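Side-chain contacts in putative dioxygenase (1H-3-hydroxy-4-oxoquinaldine 2,4-dioxygenase) (Mycobacteroides abscessus subsp. abscessus, PDB 6RA3), which cleaves the quinolone ring of the Pseudomonas quorum-sensing signal PQS, using dioxygen, to give N-octanoylanthranilate and carbon monoxide: residues G80-A84 with L85-S89; A157-N161 with Q162-D166. All coordinates share one frame; numbering follows the deposited sequence.

Interaction 1 of 2, residues G80-A84 with L85-S89; sequences GLLDA and LEVDS
Leu85 folds back over the last turn of helix 71-84 and lies against Leu81, four residues earlier. Its CB starts beside the backbone, 3.6 Å from Leu81 O. At the next atom the approach tightens, and Leu85 CG comes to 3.4 Å from the same Leu81 O. With CG anti to its own carbonyl carbon (chi1 -63°), the branch is carried back along the helix, where CD1 meets Leu81 CG at 3.8 Å and brushes Leu81 CD2; the two leucines cross at a slant. Leu81 O is thus partly roofed by hydrocarbon while it accepts a 2.9 Å hydrogen bond from Leu85 N.

Beyond this turn the helix stops in a Schellman motif. Glu86 takes the C-prime position with positive phi (42°), which swings the chain round so that Val87 N meets Leu82 O at 2.9 Å in a nearly straight bond (N-H...O 167°). Inside that loop Glu86 N makes a weak bond to Asp83 O. The reversal also brings the side chains of Leu82 and Val87 together: Leu82 CD2 reaches Val87 CG2 at 3.9 Å, and Leu82 CB lies 4.0 Å from Val87 CB.

These apolar groups face the central sheet of the alpha/beta-hydrolase fold, Leu82 resting on Val26, Val87 on Val24, and Leu81 and Leu85 both on Phe14. Asp83 and Glu86 point elsewhere. Asp83 OD1 forms a salt bridge with Arg113, whereas the extended Glu86 chain carries its carboxylate to a second subunit, where OE1 takes a hydrogen bond from Trp144 NE1 of that subunit and OE2 one from its Phe177 N.

Interaction 2 of 2, residues A157-N161 with Q162-D166; sequences AGTTN and QAVLD
Asn161 and Val164 meet with their side chains at about a right angle, the amide of Asn161 lying across the start of helix 162-170 as its N-cap. In Asn161, chi1 of -180° sets CG beside the carbonyl carbon, and chi2 of -74° then turns OD1 to the N-H of Val164. There OD1 accepts from Val164 N at 2.8 Å, the donor lying in the plane of the amide carbonyl. Val164 CG2 comes alongside the same oxygen, 3.4 Å from OD1, while Ala163 CB is 3.2 Å from it, so methyl groups crowd the acceptor.

Asn161 holds the helix by its backbone too: Leu165 N bonds to Asn161 O at 2.9 Å, almost straight. Leu165 leans back over this carbonyl, with CG 3.5 Å from Asn161 O, and its methyls extend toward the loop beside Thr159 O.

Behind the cap, Thr159 hydrogen-bonds to Glu244 through its hydroxyl. Both Thr159 and Val164 pack on Thr245, the neighbour of His246, the probable active-site proton donor/acceptor, and the Val164 side chain lies about 7 Å from that of His246. The same hydroxyl opens an ST turn, in which Thr159 OG1 accepts from Asn161 N at 3.0 Å, in line with the N-H (171°).

In the fold
Interaction 1 ends one helix and interaction 2 begins another: 80-89 finishes helix 71-84 ahead of strand 90-95, while 157-166 starts helix 162-170 after the loop from helix 144-156. They share no element and lie on opposite sides of the chain's centre, their own centres about 34 Å apart. Interaction 1 is the more buried of the two. It relies on backbone bonds and leucine and valine contacts against the central sheet, and Leu85 and Glu86 also meet the second subunit. Interaction 2 adds side-chain acceptors, an asparagine and a threonine, to its backbone bond, and packs on the loop around His246; no other chain of the assembly touches its segments.

Interaction 1 of 2, residues G80-A84 with L85-S89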
# COMPACT_ATOMS: atom_id res chain seq x y z
N GLY A 80 -12.06 -10.74 -17.08
CA GLY A 80 -12.97 -10.92 -15.96
C GLY A 80 -12.97 -9.72 -15.04
O GLY A 80 -14.02 -9.33 -14.51
N LEU A 81 -11.80 -9.11 -14.86
CA LEU A 81 -11.69 -7.90 -14.05
C LEU A 81 -12.46 -6.74 -14.68
O LEU A 81 -13.18 -6.01 -14.00
CB LEU A 81 -10.22 -7.51 -13.89
CG LEU A 81 -9.96 -6.35 -12.92
CD1 LEU A 81 -10.07 -6.85 -11.48
CD2 LEU A 81 -8.63 -5.75 -13.19
N LEU A 82 -12.34 -6.58 -16.00
CA LEU A 82 -12.99 -5.44 -16.66
C LEU A 82 -14.52 -5.56 -16.62
O LEU A 82 -15.23 -4.56 -16.38
CB LEU A 82 -12.46 -5.33 -18.08
CG LEU A 82 -10.96 -5.03 -18.09
CD1 LEU A 82 -10.27 -5.16 -19.49
CD2 LEU A 82 -10.63 -3.63 -17.55
N ASP A 83 -15.06 -6.77 -16.84
CA ASP A 83 -16.48 -7.02 -16.64
C ASP A 83 -16.91 -6.69 -15.22
O ASP A 83 -17.99 -6.12 -15.01
CB ASP A 83 -16.80 -8.48 -16.95
CG ASP A 83 -16.62 -8.84 -18.43
OD1 ASP A 83 -16.34 -7.93 -19.25
OD2 ASP A 83 -16.74 -10.04 -18.76
N ALA A 84 -16.10 -7.04 -14.21
CA ALA A 84 -16.44 -6.73 -12.83
C ALA A 84 -16.41 -5.22 -12.59
O ALA A 84 -17.23 -4.69 -11.82
CB ALA A 84 -15.49 -7.44 -11.87
N LEU A 85 -15.49 -4.50 -13.22
CA LEU A 85 -15.39 -3.05 -13.08
C LEU A 85 -16.31 -2.28 -14.04
O LEU A 85 -16.19 -1.05 -14.14
CB LEU A 85 -13.96 -2.60 -13.30
CG LEU A 85 -12.92 -3.12 -12.30
CD1 LEU A 85 -11.51 -2.83 -12.79
CD2 LEU A 85 -13.14 -2.51 -10.93
N GLU A 86 -17.22 -2.99 -14.70
CA GLU A 86 -18.11 -2.48 -15.75
C GLU A 86 -17.38 -1.55 -16.71
O GLU A 86 -17.84 -0.44 -17.02
CB GLU A 86 -19.31 -1.80 -15.14
CG GLU A 86 -20.09 -2.69 -14.22
CD GLU A 86 -21.16 -1.91 -13.49
OE1 GLU A 86 -22.13 -1.44 -14.15
OE2 GLU A 86 -21.01 -1.77 -12.24
N VAL A 87 -16.25 -2.01 -17.20
CA VAL A 87 -15.56 -1.37 -18.31
C VAL A 87 -16.19 -1.94 -19.57
O VAL A 87 -16.24 -3.16 -19.75
CB VAL A 87 -14.06 -1.64 -18.27
CG1 VAL A 87 -13.41 -1.17 -19.56
CG2 VAL A 87 -13.45 -0.93 -17.06
N ASP A 88 -16.72 -1.06 -20.41
CA ASP A 88 -17.22 -1.52 -21.70
C ASP A 88 -16.07 -1.51 -22.71
O ASP A 88 -15.21 -2.40 -22.69
CB ASP A 88 -18.40 -0.67 -22.18
CG ASP A 88 -19.12 -1.30 -23.39
OD1 ASP A 88 -18.70 -2.41 -23.84
OD2 ASP A 88 -20.11 -0.70 -23.88
N SER A 89 -16.01 -0.50 -23.58
CA SER A 89 -14.99 -0.50 -24.61
C SER A 89 -13.67 -0.04 -24.02
O SER A 89 -13.62 0.85 -23.17
CB SER A 89 -15.40 0.38 -25.79
OG SER A 89 -15.59 1.73 -25.41

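Interaction 2 of 2, residues A157-N161 with Q162-D166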
# COMPACT_ATOMS: atom_id res chain seq x y z
N ALA A 157 20.72 -1.61 -22.63
CA ALA A 157 21.57 -1.15 -23.73
C ALA A 157 22.47 -0.00 -23.28
O ALA A 157 22.74 0.94 -24.03
CB ALA A 157 20.73 -0.74 -24.93
N GLY A 158 22.93 -0.07 -22.03
CA GLY A 158 23.70 1.03 -21.47
C GLY A 158 22.99 2.37 -21.53
O GLY A 158 23.53 3.33 -22.08
N THR A 159 21.79 2.45 -20.97
CA THR A 159 21.06 3.71 -20.80
C THR A 159 21.45 4.40 -19.48
O THR A 159 21.97 3.78 -18.55
CB THR A 159 19.55 3.45 -20.82
OG1 THR A 159 18.84 4.67 -20.62
CG2 THR A 159 19.16 2.43 -19.73
N THR A 160 21.19 5.71 -19.40
CA THR A 160 21.29 6.44 -18.14
C THR A 160 19.93 6.99 -17.68
O THR A 160 19.88 7.76 -16.72
CB THR A 160 22.32 7.59 -18.22
OG1 THR A 160 21.96 8.52 -19.25
CG2 THR A 160 23.73 7.06 -18.48
N ASN A 161 18.84 6.60 -18.34
CA ASN A 161 17.50 7.03 -17.94
C ASN A 161 17.16 6.56 -16.52
O ASN A 161 17.02 5.35 -16.28
CB ASN A 161 16.48 6.52 -18.96
CG ASN A 161 15.08 6.94 -18.62
OD1 ASN A 161 14.47 6.40 -17.70
ND2 ASN A 161 14.54 7.89 -19.37
N GLN A 162 17.02 7.49 -15.58
CA GLN A 162 16.83 7.12 -14.18
C GLN A 162 15.53 6.35 -13.96
O GLN A 162 15.49 5.43 -13.13
CB GLN A 162 16.88 8.37 -13.30
CG GLN A 162 17.21 8.13 -11.82
CD GLN A 162 18.60 7.52 -11.62
OE1 GLN A 162 19.32 7.26 -12.59
NE2 GLN A 162 18.97 7.29 -10.36
N ALA A 163 14.46 6.68 -14.69
CA ALA A 163 13.21 5.92 -14.59
C ALA A 163 13.42 4.45 -14.95
O ALA A 163 12.98 3.56 -14.22
CB ALA A 163 12.13 6.55 -15.48
N VAL A 164 14.08 4.19 -16.08
CA VAL A 164 14.28 2.81 -16.52
C VAL A 164 15.23 2.09 -15.57
O VAL A 164 14.96 0.97 -15.13
CB VAL A 164 14.79 2.77 -17.98
CG1 VAL A 164 15.10 1.33 -18.41
CG2 VAL A 164 13.75 3.33 -18.91
N LEU A 165 16.35 2.73 -15.22
CA LEU A 165 17.28 2.13 -14.27
C LEU A 165 16.59 1.81 -12.95
O LEU A 165 16.69 0.69 -12.45
CB LEU A 165 18.46 3.06 -14.03
CG LEU A 165 19.46 3.16 -15.18
CD1 LEU A 165 20.55 4.10 -14.77
CD2 LEU A 165 20.02 1.79 -15.57
N ASP A 166 15.91 2.80 -12.36
CA ASP A 166 15.26 2.58 -11.06
C ASP A 166 14.24 1.46 -11.14
O ASP A 166 14.14 0.63 -10.23
CB ASP A 166 14.61 3.88 -10.57
CG ASP A 166 15.60 4.82 -9.91
OD1 ASP A 166 16.78 4.45 -9.73
OD2 ASP A 166 15.21 5.94 -9.55